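Long-range contacts in leucyl-trna synthetase (Plasmodium knowlesi, PDB 5FOF), which probably hydrolyses mischarged tRNA(Leu), being the editing domain of the cytosolic synthetase that joins leucine to its tRNA: residues F71-L80 with I132-I140; Q92-Y103 with L194-M204. All coordinates share one frame; numbering follows the deposited sequence.

Both contacts are buried pairings of parallel strands within one mixed sheet, and their centres lie about 20 Å apart. Contact 1 is the more peripheral, about 16 Å from the centre of the chain. It couples two helix-to-strand junctions and is mainly apolar along its strands, but a lysine holds its helix end. Contact 2, about 8 Å from that centre, is larger and continues past its strands into two loops, where methionines, a proline and an asparagine take over from the aromatic and aliphatic packing of the strands. The two follow closely in the chain through strands 76-83 and 94-97. They also touch, since Leu79 packs on Ile196 and Ile140 on Tyr103.

Contact 1 (F71-L80 with I132-I140)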
# COMPACT_ATOMS: atom_id res chain seq x y z
N PHE A 71 -19.31 -5.12 13.75
CA PHE A 71 -18.97 -5.56 12.39
C PHE A 71 -17.46 -5.43 12.13
O PHE A 71 -16.81 -6.40 11.75
CB PHE A 71 -19.80 -4.73 11.40
CG PHE A 71 -19.45 -4.92 9.95
CD1 PHE A 71 -20.01 -5.94 9.20
CD2 PHE A 71 -18.61 -4.00 9.30
CE1 PHE A 71 -19.71 -6.08 7.86
CE2 PHE A 71 -18.31 -4.13 7.95
CZ PHE A 71 -18.86 -5.18 7.23
N PHE A 72 -16.92 -4.24 12.37
CA PHE A 72 -15.49 -4.02 12.24
C PHE A 72 -14.59 -4.79 13.22
O PHE A 72 -13.40 -4.94 12.95
CB PHE A 72 -15.18 -2.52 12.27
CG PHE A 72 -15.66 -1.80 11.04
CD1 PHE A 72 -15.07 -2.04 9.80
CD2 PHE A 72 -16.74 -0.93 11.10
CE1 PHE A 72 -15.53 -1.41 8.66
CE2 PHE A 72 -17.20 -0.29 9.97
CZ PHE A 72 -16.60 -0.53 8.74
N SER A 73 -15.14 -5.27 14.34
CA SER A 73 -14.40 -6.18 15.23
C SER A 73 -14.22 -7.57 14.62
O SER A 73 -13.22 -8.20 14.87
CB SER A 73 -15.09 -6.30 16.61
OG SER A 73 -16.31 -7.00 16.53
N GLN A 74 -15.18 -8.04 13.83
CA GLN A 74 -15.13 -9.40 13.27
C GLN A 74 -14.36 -9.51 11.94
O GLN A 74 -14.16 -10.61 11.41
CB GLN A 74 -16.56 -9.94 13.08
CG GLN A 74 -17.22 -10.41 14.37
CD GLN A 74 -18.74 -10.51 14.25
OE1 GLN A 74 -19.26 -11.21 13.38
NE2 GLN A 74 -19.45 -9.78 15.11
N LYS A 75 -13.91 -8.38 11.41
CA LYS A 75 -13.21 -8.35 10.14
C LYS A 75 -11.85 -7.72 10.30
O LYS A 75 -11.67 -6.83 11.12
CB LYS A 75 -14.05 -7.57 9.13
CG LYS A 75 -15.42 -8.19 8.95
CD LYS A 75 -16.01 -7.88 7.60
CE LYS A 75 -17.39 -8.49 7.46
NZ LYS A 75 -17.36 -9.98 7.54
N LYS A 76 -10.89 -8.21 9.53
CA LYS A 76 -9.61 -7.55 9.45
C LYS A 76 -9.76 -6.35 8.51
O LYS A 76 -10.40 -6.46 7.47
CB LYS A 76 -8.54 -8.51 8.97
CG LYS A 76 -8.39 -9.73 9.86
CD LYS A 76 -7.06 -10.42 9.64
CE LYS A 76 -6.79 -11.52 10.65
NZ LYS A 76 -5.34 -11.84 10.64
N ILE A 77 -9.19 -5.22 8.89
CA ILE A 77 -9.32 -3.98 8.14
C ILE A 77 -7.97 -3.75 7.51
O ILE A 77 -6.99 -3.54 8.22
CB ILE A 77 -9.71 -2.83 9.06
CG1 ILE A 77 -10.99 -3.21 9.80
CG2 ILE A 77 -9.86 -1.53 8.27
CD1 ILE A 77 -11.59 -2.14 10.68
N ILE A 78 -7.92 -3.79 6.17
CA ILE A 78 -6.65 -3.89 5.45
C ILE A 78 -6.55 -2.84 4.35
O ILE A 78 -7.45 -2.72 3.52
CB ILE A 78 -6.46 -5.31 4.88
CG1 ILE A 78 -6.15 -6.28 6.04
CG2 ILE A 78 -5.33 -5.36 3.83
CD1 ILE A 78 -6.36 -7.73 5.72
N LEU A 79 -5.46 -2.07 4.35
CA LEU A 79 -5.12 -1.27 3.20
C LEU A 79 -4.29 -2.16 2.27
O LEU A 79 -3.31 -2.78 2.70
CB LEU A 79 -4.31 -0.03 3.58
CG LEU A 79 -4.98 1.04 4.46
CD1 LEU A 79 -4.84 0.73 5.94
CD2 LEU A 79 -4.39 2.41 4.18
N LEU A 80 -4.70 -2.25 1.01
CA LEU A 80 -3.92 -2.96 0.00
C LEU A 80 -2.88 -1.99 -0.55
O LEU A 80 -3.22 -1.08 -1.32
CB LEU A 80 -4.81 -3.49 -1.10
CG LEU A 80 -5.82 -4.55 -0.67
CD1 LEU A 80 -6.69 -4.90 -1.86
CD2 LEU A 80 -5.16 -5.80 -0.13
N ILE A 132 -21.32 -9.92 2.97
CA ILE A 132 -21.05 -9.73 4.39
C ILE A 132 -20.69 -11.04 5.11
O ILE A 132 -19.85 -11.02 6.01
CB ILE A 132 -22.20 -8.94 5.09
CG1 ILE A 132 -22.17 -7.49 4.59
CG2 ILE A 132 -22.06 -8.96 6.62
CD1 ILE A 132 -23.31 -6.61 5.05
N ASP A 133 -21.29 -12.16 4.70
CA ASP A 133 -20.89 -13.47 5.24
C ASP A 133 -19.49 -13.86 4.79
O ASP A 133 -18.59 -14.03 5.61
CB ASP A 133 -21.88 -14.59 4.84
CG ASP A 133 -23.16 -14.58 5.66
OD1 ASP A 133 -23.20 -13.95 6.75
OD2 ASP A 133 -24.14 -15.20 5.21
N SER A 134 -19.30 -13.98 3.48
CA SER A 134 -18.10 -14.61 2.91
C SER A 134 -16.79 -13.80 2.96
O SER A 134 -15.73 -14.35 2.68
CB SER A 134 -18.38 -15.06 1.47
OG SER A 134 -19.02 -14.03 0.74
N CYS A 135 -16.86 -12.51 3.30
CA CYS A 135 -15.68 -11.64 3.26
C CYS A 135 -15.23 -11.33 4.67
O CYS A 135 -15.94 -10.62 5.39
CB CYS A 135 -15.99 -10.34 2.52
SG CYS A 135 -16.34 -10.58 0.77
N GLU A 136 -14.06 -11.84 5.03
CA GLU A 136 -13.49 -11.63 6.36
C GLU A 136 -12.64 -10.37 6.45
O GLU A 136 -12.21 -10.01 7.53
CB GLU A 136 -12.68 -12.86 6.82
CG GLU A 136 -13.53 -14.00 7.43
CD GLU A 136 -14.09 -13.72 8.84
OE1 GLU A 136 -13.35 -13.95 9.84
OE2 GLU A 136 -15.28 -13.29 8.97
N ASN A 137 -12.42 -9.70 5.32
CA ASN A 137 -11.49 -8.59 5.23
C ASN A 137 -12.18 -7.34 4.69
O ASN A 137 -12.93 -7.42 3.72
CB ASN A 137 -10.34 -8.96 4.29
CG ASN A 137 -9.33 -9.90 4.94
OD1 ASN A 137 -9.52 -10.37 6.06
ND2 ASN A 137 -8.23 -10.16 4.23
N VAL A 138 -11.93 -6.20 5.33
CA VAL A 138 -12.35 -4.90 4.85
C VAL A 138 -11.15 -4.32 4.15
O VAL A 138 -10.13 -4.06 4.80
CB VAL A 138 -12.78 -3.94 5.99
CG1 VAL A 138 -13.09 -2.55 5.46
CG2 VAL A 138 -13.98 -4.50 6.73
N TYR A 139 -11.24 -4.13 2.83
CA TYR A 139 -10.12 -3.58 2.08
C TYR A 139 -10.35 -2.11 1.80
O TYR A 139 -11.47 -1.68 1.57
CB TYR A 139 -9.87 -4.31 0.77
CG TYR A 139 -9.35 -5.72 0.92
CD1 TYR A 139 -8.26 -5.99 1.73
CD2 TYR A 139 -9.93 -6.76 0.22
CE1 TYR A 139 -7.79 -7.28 1.87
CE2 TYR A 139 -9.46 -8.05 0.34
CZ TYR A 139 -8.39 -8.31 1.17
OH TYR A 139 -7.92 -9.59 1.31
N ILE A 140 -9.24 -1.37 1.81
CA ILE A 140 -9.19 0.03 1.47
C ILE A 140 -8.24 0.17 0.28
O ILE A 140 -7.09 -0.29 0.34
CB ILE A 140 -8.69 0.87 2.67
CG1 ILE A 140 -9.52 0.54 3.91
CG2 ILE A 140 -8.76 2.36 2.36
CD1 ILE A 140 -9.25 1.42 5.11
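Strands 76-80 and 137-140 run side by side in parallel, 4.5 Å apart at closest and 25° from exact alignment, with Lys76, Ile78 and Leu80 bonding through their backbones to Glu136, Val138 and Ile140. Beta-branched Ile77, Ile78, Val138 and Ile140 suit such extended backbone. Val138 CG2 reaches the other segment's helix-to-strand junction, meeting Lys75 CB in the loop at 3.9 Å and Phe72 CE1 in helix 69-74 at 4.0 Å, while strand 102-108 touches its side chain too. Lys75 is long enough to reach the end of helix 128-134. A bend at its last torsion (chi4 -63°) brings NZ to two carbonyls there, Cys135 O at 2.7 Å and Ile132 O at 3.1 Å, and the positive charge probably suits the helix's negative C-terminal end. Phe71 adds an apolar touch, its ring edge against Ile132 CG2. On the side of the sheet that carries Ile78 and Tyr139, Ile78 CG2 lies at the edge of the tyrosine ring, whereas Leu80 CD1 sits over one face, 4.2 Å from the centroid. Asn137 CB covers the opposite face, and Asn137 ND2 donates to Tyr139 OH over 3.0 Å; the hydroxyl also bonds to Phe109 O, so this buried polar group is satisfied. Ile77 and Ile140, on the other side, pack against helix 43-55. Two helix-to-strand units thus lie side by side, their parallel strands part of a curled mixed sheet consistent with the barrel-like core of such editing domains.

Contact 2 (Q92-Y103 with L194-M204); sequences QNYTFVNPGEYY and LYILPMTTIKM
Phe96 and Leu197 are paired neighbours on the same face of parallel strands 94-97 and 194-198, and much of the packing gathers round them. Phe96 CE1 rests 3.6 Å from Leu197 CB, and the ring turns its edge to Leu197 O. Met199 CE comes up off-centre, 3.8 Å from Phe96 CE2, with its sulfur oblique to the same ring in a Met-aromatic contact; the flexible thioether can follow the aromatic outline. Ile202 CD1 closes in on Phe96 CB from the turn beyond. Leu197 reaches the other way, laying CD1 over one face of the Tyr94 ring, 3.7 Å from its centroid, a CH-pi contact, while Tyr195 O lies at that ring's edge. Tyr94 OH in turn bonds to Phe245 O. Beneath these side chains the backbone alternates in the regular parallel pattern, from Thr95 N to Tyr195 O through to Met199 N on Val97 O. The strands belong to the mixed sheet of the editing domain, in which 94-97 also pairs antiparallel with 211-213, and helix 219-230 covers the side bearing Phe96 and Leu197. Past the strands, Met204 CG lies 3.5 Å from Glu101 CG, and two bends (chi2 -53°, chi3 -64°) carry SD and CE back, setting CE over one face of the Tyr103 ring. Asn98 ties both loops: OD1 accepts from Gly100 N in an Asx turn, and ND2 donates to a lone pair of Ile202 O at 3.1 Å. Its backbone N is held by Tyr103 OH at 2.8 Å, a hydroxyl also bonded to Ala209 O.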
# COMPACT_ATOMS: atom_id res chain seq x y z
N GLN A 92 9.88 -1.47 5.60
CA GLN A 92 8.71 -0.58 5.73
C GLN A 92 8.55 0.07 7.12
O GLN A 92 8.14 -0.59 8.07
CB GLN A 92 7.39 -1.30 5.33
CG GLN A 92 6.23 -0.32 5.24
CD GLN A 92 4.91 -0.90 4.76
OE1 GLN A 92 3.90 -0.19 4.76
NE2 GLN A 92 4.91 -2.15 4.36
N ASN A 93 8.84 1.37 7.20
CA ASN A 93 8.58 2.18 8.39
C ASN A 93 7.27 2.99 8.40
O ASN A 93 6.79 3.36 9.48
CB ASN A 93 9.76 3.09 8.70
CG ASN A 93 10.11 4.04 7.56
OD1 ASN A 93 9.79 3.80 6.39
ND2 ASN A 93 10.85 5.09 7.89
N TYR A 94 6.67 3.28 7.23
CA TYR A 94 5.34 3.92 7.17
C TYR A 94 4.51 3.38 6.02
O TYR A 94 4.91 2.45 5.35
CB TYR A 94 5.47 5.45 7.08
CG TYR A 94 6.10 6.04 8.30
CD1 TYR A 94 7.48 6.16 8.41
CD2 TYR A 94 5.32 6.42 9.38
CE1 TYR A 94 8.05 6.66 9.55
CE2 TYR A 94 5.89 6.92 10.53
CZ TYR A 94 7.24 7.04 10.61
OH TYR A 94 7.80 7.53 11.75
N THR A 95 3.32 3.95 5.82
CA THR A 95 2.51 3.68 4.63
C THR A 95 1.95 4.99 4.08
O THR A 95 1.42 5.80 4.85
CB THR A 95 1.37 2.71 4.97
OG1 THR A 95 1.94 1.46 5.30
CG2 THR A 95 0.44 2.52 3.80
N PHE A 96 2.05 5.19 2.76
CA PHE A 96 1.68 6.47 2.16
C PHE A 96 0.35 6.40 1.45
O PHE A 96 0.07 5.44 0.72
CB PHE A 96 2.74 6.94 1.15
CG PHE A 96 4.03 7.45 1.77
CD1 PHE A 96 4.02 8.37 2.82
CD2 PHE A 96 5.25 7.07 1.22
CE1 PHE A 96 5.20 8.85 3.35
CE2 PHE A 96 6.44 7.54 1.75
CZ PHE A 96 6.41 8.44 2.82
N VAL A 97 -0.46 7.42 1.68
CA VAL A 97 -1.66 7.71 0.90
C VAL A 97 -1.60 9.17 0.40
O VAL A 97 -0.79 9.97 0.87
CB VAL A 97 -2.94 7.48 1.71
CG1 VAL A 97 -3.05 6.02 2.10
CG2 VAL A 97 -2.98 8.37 2.96
N ASN A 98 -2.44 9.49 -0.58
CA ASN A 98 -2.57 10.85 -1.06
C ASN A 98 -3.68 11.49 -0.24
O ASN A 98 -4.82 11.03 -0.29
CB ASN A 98 -2.91 10.88 -2.57
CG ASN A 98 -2.82 12.29 -3.18
OD1 ASN A 98 -3.13 13.29 -2.53
ND2 ASN A 98 -2.39 12.37 -4.43
N PRO A 99 -3.36 12.56 0.51
CA PRO A 99 -4.37 13.13 1.41
C PRO A 99 -5.50 13.88 0.71
O PRO A 99 -6.61 13.93 1.23
CB PRO A 99 -3.56 14.08 2.28
CG PRO A 99 -2.39 14.45 1.44
CD PRO A 99 -2.07 13.26 0.60
N GLY A 100 -5.22 14.45 -0.46
CA GLY A 100 -6.22 15.20 -1.22
C GLY A 100 -7.27 14.36 -1.92
O GLY A 100 -8.36 14.85 -2.21
N GLU A 101 -6.97 13.10 -2.19
CA GLU A 101 -7.80 12.27 -3.07
C GLU A 101 -8.62 11.26 -2.27
O GLU A 101 -8.32 10.98 -1.11
CB GLU A 101 -6.90 11.54 -4.05
CG GLU A 101 -5.91 12.45 -4.78
CD GLU A 101 -6.55 13.33 -5.85
OE1 GLU A 101 -7.72 13.08 -6.22
OE2 GLU A 101 -5.84 14.26 -6.31
N TYR A 102 -9.64 10.70 -2.92
CA TYR A 102 -10.57 9.75 -2.30
C TYR A 102 -10.11 8.29 -2.43
O TYR A 102 -9.58 7.87 -3.45
CB TYR A 102 -11.99 9.89 -2.89
CG TYR A 102 -12.73 11.11 -2.39
CD1 TYR A 102 -13.33 11.12 -1.12
CD2 TYR A 102 -12.82 12.27 -3.16
CE1 TYR A 102 -14.00 12.24 -0.64
CE2 TYR A 102 -13.48 13.40 -2.69
CZ TYR A 102 -14.07 13.38 -1.44
OH TYR A 102 -14.72 14.49 -0.97
N TYR A 103 -10.33 7.54 -1.35
CA TYR A 103 -10.09 6.10 -1.27
C TYR A 103 -11.41 5.42 -0.97
O TYR A 103 -12.29 6.06 -0.42
CB TYR A 103 -9.05 5.79 -0.20
CG TYR A 103 -7.67 6.23 -0.64
CD1 TYR A 103 -7.24 7.52 -0.40
CD2 TYR A 103 -6.81 5.37 -1.33
CE1 TYR A 103 -6.00 7.95 -0.82
CE2 TYR A 103 -5.57 5.78 -1.75
CZ TYR A 103 -5.18 7.08 -1.50
OH TYR A 103 -3.94 7.52 -1.90
N LEU A 194 3.70 1.14 12.44
CA LEU A 194 3.80 1.93 11.22
C LEU A 194 2.59 2.82 11.15
O LEU A 194 1.50 2.40 11.52
CB LEU A 194 3.81 1.04 9.98
CG LEU A 194 4.69 -0.20 10.08
CD1 LEU A 194 4.76 -0.87 8.71
CD2 LEU A 194 6.09 0.10 10.63
N TYR A 195 2.78 4.05 10.68
CA TYR A 195 1.71 5.03 10.63
C TYR A 195 1.41 5.40 9.18
O TYR A 195 2.27 5.22 8.29
CB TYR A 195 2.07 6.26 11.47
CG TYR A 195 2.15 5.97 12.96
CD1 TYR A 195 3.32 5.47 13.53
CD2 TYR A 195 1.06 6.20 13.80
CE1 TYR A 195 3.39 5.19 14.89
CE2 TYR A 195 1.12 5.93 15.17
CZ TYR A 195 2.29 5.42 15.71
OH TYR A 195 2.37 5.15 17.07
N ILE A 196 0.19 5.89 8.96
CA ILE A 196 -0.22 6.35 7.65
C ILE A 196 0.21 7.81 7.54
O ILE A 196 -0.18 8.64 8.37
CB ILE A 196 -1.72 6.13 7.41
CG1 ILE A 196 -2.00 4.63 7.42
CG2 ILE A 196 -2.17 6.68 6.05
CD1 ILE A 196 -3.45 4.26 7.18
N LEU A 197 1.07 8.08 6.56
CA LEU A 197 1.61 9.41 6.32
C LEU A 197 1.11 9.90 4.97
O LEU A 197 0.80 9.09 4.10
CB LEU A 197 3.13 9.37 6.30
CG LEU A 197 3.87 9.11 7.61
CD1 LEU A 197 5.36 9.33 7.39
CD2 LEU A 197 3.37 10.00 8.75
N PRO A 198 1.07 11.23 4.77
CA PRO A 198 0.56 11.80 3.53
C PRO A 198 1.64 12.02 2.48
O PRO A 198 2.66 12.62 2.79
CB PRO A 198 0.01 13.14 3.99
CG PRO A 198 0.93 13.55 5.09
CD PRO A 198 1.41 12.28 5.74
N MET A 199 1.42 11.52 1.26
CA MET A 199 2.28 11.84 0.09
C MET A 199 1.41 12.39 -1.07
O MET A 199 0.57 11.68 -1.61
CB MET A 199 3.08 10.62 -0.36
CG MET A 199 3.97 10.88 -1.58
SD MET A 199 5.05 9.52 -2.07
CE MET A 199 6.57 9.90 -1.25
N THR A 200 1.61 13.66 -1.44
CA THR A 200 0.75 14.31 -2.45
C THR A 200 1.04 13.87 -3.89
O THR A 200 0.16 13.95 -4.74
CB THR A 200 0.86 15.84 -2.37
OG1 THR A 200 2.24 16.21 -2.44
CG2 THR A 200 0.25 16.36 -1.06
N THR A 201 2.24 13.37 -4.16
CA THR A 201 2.62 12.95 -5.50
C THR A 201 2.20 11.52 -5.86
O THR A 201 2.56 11.07 -6.94
CB THR A 201 4.14 13.05 -5.67
OG1 THR A 201 4.79 12.30 -4.64
CG2 THR A 201 4.58 14.49 -5.59
N ILE A 202 1.47 10.81 -4.98
CA ILE A 202 0.92 9.50 -5.36
C ILE A 202 -0.11 9.66 -6.49
O ILE A 202 -1.01 10.50 -6.42
CB ILE A 202 0.28 8.73 -4.18
CG1 ILE A 202 1.38 8.12 -3.31
CG2 ILE A 202 -0.63 7.59 -4.66
CD1 ILE A 202 0.90 7.66 -1.95
N LYS A 203 -0.00 8.78 -7.48
CA LYS A 203 -0.87 8.85 -8.64
C LYS A 203 -2.06 7.91 -8.49
O LYS A 203 -1.91 6.72 -8.27
CB LYS A 203 -0.05 8.61 -9.92
CG LYS A 203 0.65 9.90 -10.33
CD LYS A 203 2.03 9.73 -10.92
CE LYS A 203 2.67 11.11 -11.05
NZ LYS A 203 4.01 11.06 -11.72
N MET A 204 -3.25 8.49 -8.60
CA MET A 204 -4.49 7.78 -8.34
C MET A 204 -4.90 6.81 -9.45
O MET A 204 -5.81 5.99 -9.25
CB MET A 204 -5.61 8.80 -8.12
CG MET A 204 -5.35 9.75 -6.95
SD MET A 204 -4.94 8.91 -5.41
CE MET A 204 -6.46 8.02 -5.09